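Probable glutathione S-transferase (Pseudomonas aeruginosa, PDB 6JWK) isomerises maleylpyruvate as a zeta-class member of the glutathione S-transferase superfamily, and probably also has maleylacetoacetate isomerase and glutathione transferase activity. Local coordinates at residues 108-111 / 112-116; 129-132 / 133-137; 96-99 / 100-104. All blocks are in the same frame, centred on the assembly; numbering follows the deposited sequence.

Contact 1 (108-111 / 112-116). With SO4 (sulfate ion), chain I.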
# COMPACT_ATOMS: atom_id res chain seq x y z
N ASN B 108 10.23 -6.55 3.80
CA ASN B 108 11.67 -6.60 3.43
C ASN B 108 12.33 -5.26 3.78
O ASN B 108 13.43 -5.05 3.39
CB ASN B 108 11.82 -7.09 1.99
CG ASN B 108 11.59 -8.58 1.85
OD1 ASN B 108 11.48 -9.32 2.86
ND2 ASN B 108 11.44 -9.04 0.63
N ASN B 109 11.65 -4.44 4.56
CA ASN B 109 12.03 -3.11 5.09
C ASN B 109 13.26 -3.27 5.99
O ASN B 109 13.35 -4.31 6.69
CB ASN B 109 10.86 -2.61 5.97
CG ASN B 109 10.68 -1.11 6.05
OD1 ASN B 109 11.36 -0.43 6.83
ND2 ASN B 109 9.71 -0.60 5.31
N VAL B 110 14.11 -2.25 6.11
CA VAL B 110 15.16 -2.26 7.17
C VAL B 110 14.50 -2.40 8.56
O VAL B 110 14.96 -3.22 9.33
CB VAL B 110 16.10 -1.05 7.06
CG1 VAL B 110 15.35 0.28 7.02
CG2 VAL B 110 17.10 -1.08 8.20
N ARG B 111 13.43 -1.69 8.80
CA ARG B 111 12.76 -1.75 10.07
C ARG B 111 12.40 -3.20 10.44
O ARG B 111 12.67 -3.64 11.52
CB ARG B 111 11.62 -0.70 10.11
CG ARG B 111 10.22 -1.18 10.40
CD ARG B 111 9.14 -0.10 10.27
NE ARG B 111 8.00 -0.62 9.53
CZ ARG B 111 6.74 -0.55 9.90
NH1 ARG B 111 5.83 -1.07 9.14
NH2 ARG B 111 6.38 0.06 11.02
N VAL B 112 11.88 -3.98 9.51
CA VAL B 112 11.51 -5.35 9.80
C VAL B 112 12.71 -6.28 10.04
O VAL B 112 12.67 -7.14 10.87
CB VAL B 112 10.62 -5.94 8.70
CG1 VAL B 112 10.33 -7.39 8.95
CG2 VAL B 112 9.35 -5.15 8.59
N LEU B 113 13.75 -6.08 9.26
CA LEU B 113 14.98 -6.90 9.32
C LEU B 113 15.69 -6.58 10.64
O LEU B 113 16.21 -7.52 11.21
CB LEU B 113 15.88 -6.61 8.12
CG LEU B 113 15.30 -6.94 6.75
CD1 LEU B 113 16.24 -6.41 5.67
CD2 LEU B 113 15.03 -8.42 6.59
N LYS B 114 15.64 -5.34 11.13
CA LYS B 114 16.17 -4.99 12.48
C LYS B 114 15.37 -5.77 13.53
O LYS B 114 16.01 -6.44 14.37
CB LYS B 114 16.03 -3.50 12.82
CG LYS B 114 17.04 -2.57 12.17
CD LYS B 114 16.78 -1.11 12.54
CE LYS B 114 17.53 -0.10 11.69
NZ LYS B 114 19.00 -0.30 11.76
N TYR B 115 14.04 -5.71 13.48
CA TYR B 115 13.21 -6.50 14.44
C TYR B 115 13.61 -7.97 14.38
O TYR B 115 13.78 -8.57 15.47
CB TYR B 115 11.70 -6.35 14.22
CG TYR B 115 10.84 -6.88 15.35
CD1 TYR B 115 10.55 -8.24 15.45
CD2 TYR B 115 10.26 -6.04 16.30
CE1 TYR B 115 9.77 -8.74 16.47
CE2 TYR B 115 9.45 -6.52 17.31
CZ TYR B 115 9.20 -7.88 17.41
OH TYR B 115 8.41 -8.41 18.40
N LEU B 116 13.72 -8.57 13.19
CA LEU B 116 14.04 -10.03 13.09
C LEU B 116 15.40 -10.29 13.78
O LEU B 116 15.50 -11.31 14.49
CB LEU B 116 14.05 -10.49 11.62
CG LEU B 116 12.69 -10.66 10.94
CD1 LEU B 116 12.86 -11.05 9.47
CD2 LEU B 116 11.79 -11.66 11.66
S SO4 I . 13.33 1.32 3.39
O1 SO4 I . 12.26 2.05 2.79
O2 SO4 I . 12.84 0.32 4.29
O3 SO4 I . 14.14 0.63 2.41
O4 SO4 I . 14.13 2.26 4.12
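N109 and L113 are joined by the first of three successive i to i+4 backbone bonds, L113 N to N109 O, K114 N to V110 O and Y115 N to R111 O, with which helix 110-120 begins. K114 N makes the shortest of them, 2.9 Å from V110 O. N109 is the N-cap: its side chain folds back over the first turn, and OD1 accepts from R111 N at 3.1 Å, the donor lying in the carbonyl plane on a lone pair. With CG anti to the backbone N (chi1 -151°), the amide turns its oxygen to the end of the helix. N109 CB meanwhile rests 3.9 Å from V112 CG2, an apolar contact with the first turn. L113 CG, placed on the backbone-N side of its residue, comes to 3.3 Å from N109 O. On the outer surface V110 and K114 run side by side and point in the same direction; V110 CG2 lies alongside K114 CE at 3.7 Å, and the lysine chain bends at its last torsion. A sulfate, probably from the crystallisation liquor, sits before this end: its O2 receives a weak hydrogen bond from V110 N, 3.4 Å away, and the ion is also bound by H105 NE2 and S10 N. R111 NH1 donates to the backbone oxygen of D103 of the second subunit, while the ring of Y115 meets those of W130, W134 and H133 of that subunit. The chemistry is that of a helix start: the positive end of the helix dipole would be expected to favour an anion, but the capping OD1 of N109, itself an acceptor, lies only 3.0 Å from sulfate O2, an approach that probably offsets part of that attraction.

Contact 2 (129-132 / 133-137)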
# COMPACT_ATOMS: atom_id res chain seq x y z
N ARG B 129 16.84 -15.68 3.49
CA ARG B 129 15.79 -16.62 2.97
C ARG B 129 14.38 -16.02 3.15
O ARG B 129 13.46 -16.26 2.31
CB ARG B 129 15.86 -17.97 3.70
CG ARG B 129 17.08 -18.83 3.34
CD ARG B 129 17.26 -20.18 4.06
NE ARG B 129 16.74 -20.04 5.42
CZ ARG B 129 15.53 -20.44 5.84
NH1 ARG B 129 14.71 -21.10 5.04
NH2 ARG B 129 15.17 -20.18 7.09
N TRP B 130 14.15 -15.30 4.23
CA TRP B 130 12.87 -14.56 4.40
C TRP B 130 12.73 -13.59 3.22
O TRP B 130 11.68 -13.61 2.59
CB TRP B 130 12.87 -13.85 5.76
CG TRP B 130 11.96 -12.68 5.95
CD1 TRP B 130 12.16 -11.39 5.53
CD2 TRP B 130 10.79 -12.66 6.77
NE1 TRP B 130 11.16 -10.58 5.99
CE2 TRP B 130 10.30 -11.34 6.76
CE3 TRP B 130 10.09 -13.64 7.49
CZ2 TRP B 130 9.14 -10.98 7.45
CZ3 TRP B 130 8.94 -13.28 8.17
CH2 TRP B 130 8.46 -11.97 8.12
N TYR B 131 13.74 -12.76 2.99
CA TYR B 131 13.76 -11.68 1.97
C TYR B 131 13.39 -12.30 0.62
O TYR B 131 12.46 -11.81 -0.10
CB TYR B 131 15.11 -10.96 1.99
CG TYR B 131 15.09 -9.58 1.39
CD1 TYR B 131 14.96 -9.38 0.01
CD2 TYR B 131 15.22 -8.47 2.19
CE1 TYR B 131 14.95 -8.10 -0.52
CE2 TYR B 131 15.21 -7.19 1.67
CZ TYR B 131 15.09 -7.01 0.31
OH TYR B 131 15.09 -5.71 -0.14
N ALA B 132 14.03 -13.43 0.32
CA ALA B 132 14.00 -14.09 -1.00
C ALA B 132 12.64 -14.76 -1.17
O ALA B 132 12.13 -14.79 -2.31
CB ALA B 132 15.16 -15.06 -1.14
N HIS B 133 12.01 -15.21 -0.08
CA HIS B 133 10.66 -15.83 -0.17
C HIS B 133 9.61 -14.76 -0.60
O HIS B 133 8.81 -15.03 -1.48
CB HIS B 133 10.29 -16.57 1.14
CG HIS B 133 8.86 -17.04 1.18
ND1 HIS B 133 8.39 -18.10 0.42
CD2 HIS B 133 7.79 -16.57 1.86
CE1 HIS B 133 7.11 -18.28 0.65
NE2 HIS B 133 6.71 -17.33 1.52
N TRP B 134 9.56 -13.62 0.06
CA TRP B 134 8.52 -12.60 -0.21
C TRP B 134 8.82 -12.01 -1.60
O TRP B 134 7.87 -11.75 -2.37
CB TRP B 134 8.50 -11.56 0.92
CG TRP B 134 8.24 -12.16 2.27
CD1 TRP B 134 9.03 -12.04 3.38
CD2 TRP B 134 7.16 -13.02 2.65
NE1 TRP B 134 8.51 -12.77 4.41
CE2 TRP B 134 7.37 -13.40 3.99
CE3 TRP B 134 6.01 -13.50 2.00
CZ2 TRP B 134 6.50 -14.24 4.68
CZ3 TRP B 134 5.13 -14.30 2.69
CH2 TRP B 134 5.37 -14.67 4.02
N VAL B 135 10.11 -11.86 -1.92
CA VAL B 135 10.54 -11.41 -3.27
C VAL B 135 10.03 -12.41 -4.32
O VAL B 135 9.39 -11.94 -5.27
CB VAL B 135 12.04 -11.13 -3.38
CG1 VAL B 135 12.52 -11.06 -4.83
CG2 VAL B 135 12.39 -9.81 -2.68
N ALA B 136 10.26 -13.72 -4.20
CA ALA B 136 9.88 -14.69 -5.27
C ALA B 136 8.37 -14.70 -5.45
O ALA B 136 7.90 -14.59 -6.56
CB ALA B 136 10.38 -16.10 -4.96
N GLU B 137 7.62 -14.79 -4.36
CA GLU B 137 6.14 -14.78 -4.40
C GLU B 137 5.66 -13.51 -5.10
O GLU B 137 4.80 -13.62 -5.99
CB GLU B 137 5.54 -14.78 -2.99
CG GLU B 137 5.97 -15.96 -2.14
CD GLU B 137 5.16 -17.20 -2.40
OE1 GLU B 137 3.94 -17.12 -2.26
OE2 GLU B 137 5.75 -18.20 -2.80
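W130 and W134, one turn apart on helix 124-149 of the all-helical C-terminal GST domain, form an edge-to-face aromatic pair. The pyrrole edge of W134 is directed at the face of W130: the five-membered rings are 4.4 Å apart between centroids, and their planes stand at 84°. The two first torsions differ, W130 CG being anti to its backbone N (chi1 158°) and W134 CG anti to the carbonyl carbon (chi1 -59°), and they bring the indoles together on one side of the helix. W130 NE1 is turned elsewhere, donating to L107 O, a bond that would help hold the rotation of the ring that W134 approaches. H133 adds to the aromatic group, its CD2 over one face of the W134 indole near the rim. W134 also packs on R111 of the second subunit, which places the group at the dimer interface.

Among apolar contacts, V135 CG2 reaches Y131 CD1 at 3.7 Å, the methyl approaching the phenol ring obliquely. Y131 packs on N173 and V135 on A174 of helix 162-176. E137 CG lies over one face of the H133 ring.

The backbone keeps the i to i+4 pattern, with V135 N to Y131 O at 3.0 Å and A136 N to A132 O at 2.9 Å, but W130 O accepts two weak bonds, from H133 N and W134 N. W134 CD1 also comes to 3.2 Å from that W130 O, while W134 NE1 stands over the centre of the W130 ring system, 3.3 Å from both CD2 and CE2 of W130.

Contact 3 (96-99 / 100-104)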
# COMPACT_ATOMS: atom_id res chain seq x y z
N LEU B 96 -0.54 -3.26 -9.76
CA LEU B 96 0.89 -3.65 -9.78
C LEU B 96 1.67 -2.82 -8.76
O LEU B 96 2.51 -3.39 -8.07
CB LEU B 96 1.42 -3.49 -11.20
CG LEU B 96 2.86 -3.91 -11.42
CD1 LEU B 96 3.16 -5.27 -10.83
CD2 LEU B 96 3.15 -3.91 -12.90
N ALA B 97 1.44 -1.53 -8.69
CA ALA B 97 2.15 -0.65 -7.71
C ALA B 97 1.90 -1.13 -6.27
O ALA B 97 2.85 -1.15 -5.48
CB ALA B 97 1.77 0.80 -7.91
N LEU B 98 0.66 -1.50 -5.95
CA LEU B 98 0.21 -1.89 -4.59
C LEU B 98 0.70 -3.29 -4.31
O LEU B 98 1.05 -3.54 -3.15
CB LEU B 98 -1.31 -1.78 -4.44
CG LEU B 98 -1.77 -0.34 -4.43
CD1 LEU B 98 -3.25 -0.29 -4.78
CD2 LEU B 98 -1.49 0.31 -3.08
N LEU B 99 0.84 -4.13 -5.33
CA LEU B 99 1.49 -5.45 -5.11
C LEU B 99 2.89 -5.26 -4.52
O LEU B 99 3.25 -5.95 -3.54
CB LEU B 99 1.54 -6.22 -6.43
CG LEU B 99 2.30 -7.53 -6.43
CD1 LEU B 99 1.63 -8.58 -5.52
CD2 LEU B 99 2.29 -8.05 -7.87
N VAL B 100 3.70 -4.40 -5.12
CA VAL B 100 5.04 -4.08 -4.59
C VAL B 100 4.93 -3.39 -3.22
O VAL B 100 5.58 -3.86 -2.27
CB VAL B 100 5.80 -3.20 -5.59
CG1 VAL B 100 7.15 -2.80 -5.02
CG2 VAL B 100 5.91 -3.97 -6.91
N ALA B 101 4.11 -2.35 -3.11
CA ALA B 101 4.11 -1.43 -1.95
C ALA B 101 3.43 -2.07 -0.72
O ALA B 101 3.69 -1.61 0.37
CB ALA B 101 3.50 -0.10 -2.35
N CYS B 102 2.54 -3.03 -0.91
CA CYS B 102 1.76 -3.70 0.16
C CYS B 102 2.25 -5.14 0.41
O CYS B 102 2.26 -5.53 1.56
CB CYS B 102 0.27 -3.79 -0.16
SG CYS B 102 -0.47 -2.16 -0.33
N ASP B 103 2.63 -5.89 -0.63
CA ASP B 103 2.81 -7.36 -0.54
C ASP B 103 4.28 -7.75 -0.61
O ASP B 103 4.56 -8.94 -0.36
CB ASP B 103 2.01 -8.10 -1.61
CG ASP B 103 0.50 -7.93 -1.43
OD1 ASP B 103 0.10 -7.40 -0.36
OD2 ASP B 103 -0.25 -8.27 -2.36
N ILE B 104 5.19 -6.84 -0.97
CA ILE B 104 6.65 -7.20 -0.99
C ILE B 104 7.43 -6.32 -0.01
O ILE B 104 7.94 -6.87 1.02
CB ILE B 104 7.27 -7.10 -2.40
CG1 ILE B 104 6.45 -7.84 -3.44
CG2 ILE B 104 8.70 -7.57 -2.33
CD1 ILE B 104 7.00 -7.70 -4.85
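L99 and D103 meet one turn apart near the end of helix 87-103, their side chains crossing at about a right angle. The leucine can be followed outward from its backbone. CB sits beside the peptide to V100 simply because it is bonded next to it, and CG carries the chain on from there. Because CG is anti to the backbone N (chi1 174°), the branch swings to the carbonyl side, where CD1 arrives 3.7 Å from D103 OD2 and 4.0 Å from D103 CB. The isobutyl group also packs on A141 and L145 of helix 124-149. The carboxylate that CD1 touches has its polar partner across the dimer, OD2 accepting from Q65 NE2 of the second subunit.

L98 makes the neighbouring apolar contact, CD2 to C102 SG at 3.8 Å, and C102 packs on C102 of the second subunit. In the backbone, C102 N donates to L98 O at 2.7 Å. D103 N approaches L99 O at 3.0 Å from above the carbonyl plane, 44° out of it, and D103 has drifted from ideal helical angles, as the last turn distorts. V100 packs on Q170 of helix 162-176. Such a buried helix, covered by its domain neighbours on some sides and by the partner subunit on another, is characteristic of the first helix of the GST C-terminal domain.

How the contacts relate
The three contacts follow one another along the chain, contact 3 on helix 87-103, contact 1 on helix 110-120 and contact 2 on helix 124-149, all in the C-terminal GST domain. Their centres lie about 17 Å (contacts 1 and 3), 14 Å (2 and 3) and 13 Å (1 and 2) apart. Contacts 1 and 2 touch through N108, whose ND2 probably makes a weak hydrogen bond to Y131 O; contact 3 meets contact 2 through I104 and W134, and simply adjoins contact 1 in sequence. All three reach the second subunit: R111 and Y115 of contact 1 meet residues of contacts 3 and 2 there, so these helices together build part of the dimer interface.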